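Local coordinates for sialidase B (PDB 4XJW), which hydrolyses the alpha-2,3, alpha-2,6 and alpha-2,8 glycosidic linkages of terminal sialic acids in oligosaccharides, glycoproteins and glycolipids, at residues 287-292 with 304-309. The protein carries 1 engineered substitution. Numbering follows the deposited sequence.
Sequences FIDSSI and LADVMP
L304 and S291 form a hydrogen-bonded antiparallel pair: L304 N reaches S291 O over 2.9 Å, in the carbonyl plane, and S291 N answers to L304 O. The leucine side chain turns to the neighbouring strand 420-426, resting on I421 and M423, as suits an apolar residue in a buried sheet. A305 faces an irregularity, a beta bulge: between the two hydrogen-bonded pairs, D289 and S290 lie opposite this single residue. The extra residue is D289, with positive phi (68°), and A305 CA approaches D289 O at 3.3 Å in a CA-H...O contact. Alanine's small methyl fits beside this kink.

D306 restores the pairing with two bonds to I288, D306 N to I288 O and I288 N to D306 O, both 3.0 Å and both with the donor tilted from the carbonyl plane. Its CB lies 3.8 Å from I288 CG2, while OD2 lies 4.0 Å from D289 OD2, the carboxylate planes 62° apart; two acidic groups this close would probably disfavour each other. Asp suits this buried place because OD1 accepts a hydrogen bond from L452 N. V307 points to the same side of the sheet as F287; V307 CG2 lies 3.8 Å from F287 CD2, and the branched valine packs alongside the ring. M308, bent at chi2 (-70°), brings its flexible thioether round so that CE comes within 4.0 Å of I288 CG2.

I288 adjoins D232, the probable proton acceptor, and D289 lies near E503, a predicted active-site residue. The hairpin belongs to one blade of the sialidase beta-propeller, in which 286-294, 301-308, 420-426 and 437-438 follow one another antiparallel. Strand 286-294 also runs parallel to 451-459, and S290 OG bonds to S222 OG on strand 219-226.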
# COMPACT_ATOMS: atom_id res chain seq x y z
N PHE A 287 0.37 13.36 4.93
CA PHE A 287 -1.04 13.04 4.69
C PHE A 287 -1.17 11.53 4.78
O PHE A 287 -0.20 10.82 4.54
CB PHE A 287 -1.50 13.51 3.32
CG PHE A 287 -1.32 14.98 3.08
CD1 PHE A 287 -0.14 15.48 2.54
CD2 PHE A 287 -2.35 15.88 3.38
CE1 PHE A 287 0.02 16.84 2.31
CE2 PHE A 287 -2.19 17.25 3.17
CZ PHE A 287 -1.00 17.72 2.64
N ILE A 288 -2.34 11.04 5.13
CA ILE A 288 -2.49 9.59 5.25
C ILE A 288 -3.96 9.21 5.08
O ILE A 288 -4.82 9.92 5.57
CB ILE A 288 -1.88 9.08 6.58
CG1 ILE A 288 -2.10 7.57 6.76
CG2 ILE A 288 -2.42 9.90 7.77
CD1 ILE A 288 -1.22 6.96 7.86
N ASP A 289 -4.22 8.11 4.36
CA ASP A 289 -5.58 7.57 4.18
C ASP A 289 -6.48 8.47 3.34
O ASP A 289 -7.13 9.37 3.86
CB ASP A 289 -6.25 7.23 5.53
CG ASP A 289 -5.55 6.10 6.26
OD1 ASP A 289 -4.65 5.47 5.66
OD2 ASP A 289 -5.89 5.85 7.44
N SER A 290 -6.52 8.20 2.04
CA SER A 290 -7.31 9.02 1.14
C SER A 290 -8.60 8.34 0.70
O SER A 290 -8.74 7.11 0.78
CB SER A 290 -6.49 9.44 -0.08
OG SER A 290 -6.14 8.33 -0.90
N SER A 291 -9.52 9.16 0.20
CA SER A 291 -10.83 8.69 -0.25
C SER A 291 -11.34 9.59 -1.37
O SER A 291 -11.14 10.81 -1.32
CB SER A 291 -11.83 8.68 0.92
OG SER A 291 -12.95 7.87 0.59
N ILE A 292 -11.99 9.00 -2.37
CA ILE A 292 -12.42 9.72 -3.58
C ILE A 292 -13.93 9.60 -3.82
O ILE A 292 -14.52 8.55 -3.58
CB ILE A 292 -11.70 9.18 -4.82
CG1 ILE A 292 -10.22 9.54 -4.78
CG2 ILE A 292 -12.30 9.77 -6.10
CD1 ILE A 292 -9.42 8.80 -5.85
N LEU A 304 -10.51 13.36 -0.20
CA LEU A 304 -10.23 13.69 1.19
C LEU A 304 -9.03 12.88 1.69
O LEU A 304 -8.75 11.80 1.17
CB LEU A 304 -11.46 13.45 2.08
CG LEU A 304 -12.48 14.58 2.22
CD1 LEU A 304 -13.04 15.02 0.89
CD2 LEU A 304 -13.59 14.16 3.17
N ALA A 305 -8.32 13.40 2.68
CA ALA A 305 -7.26 12.65 3.37
C ALA A 305 -7.06 13.18 4.78
O ALA A 305 -7.42 14.31 5.07
CB ALA A 305 -5.93 12.73 2.59
N ASP A 306 -6.49 12.37 5.66
CA ASP A 306 -6.08 12.90 6.96
C ASP A 306 -4.85 13.77 6.76
O ASP A 306 -4.01 13.46 5.91
CB ASP A 306 -5.69 11.80 7.94
CG ASP A 306 -6.79 10.77 8.18
OD1 ASP A 306 -7.98 11.08 8.06
OD2 ASP A 306 -6.41 9.62 8.53
N VAL A 307 -4.72 14.82 7.57
CA VAL A 307 -3.51 15.64 7.57
C VAL A 307 -2.86 15.58 8.93
O VAL A 307 -3.53 15.77 9.95
CB VAL A 307 -3.81 17.11 7.24
CG1 VAL A 307 -2.50 17.86 6.99
CG2 VAL A 307 -4.70 17.19 6.04
N MET A 308 -1.55 15.33 8.94
CA MET A 308 -0.76 15.27 10.17
C MET A 308 0.30 16.36 10.20
O MET A 308 1.13 16.46 9.29
CB MET A 308 -0.06 13.92 10.26
CG MET A 308 -1.00 12.73 10.29
SD MET A 308 -1.91 12.63 11.84
CE MET A 308 -2.96 11.22 11.51
N PRO A 309 0.30 17.18 11.26
CA PRO A 309 1.38 18.14 11.45
C PRO A 309 2.72 17.44 11.67
O PRO A 309 2.77 16.23 11.91
CB PRO A 309 0.97 18.87 12.74
CG PRO A 309 -0.53 18.69 12.83
CD PRO A 309 -0.73 17.29 12.30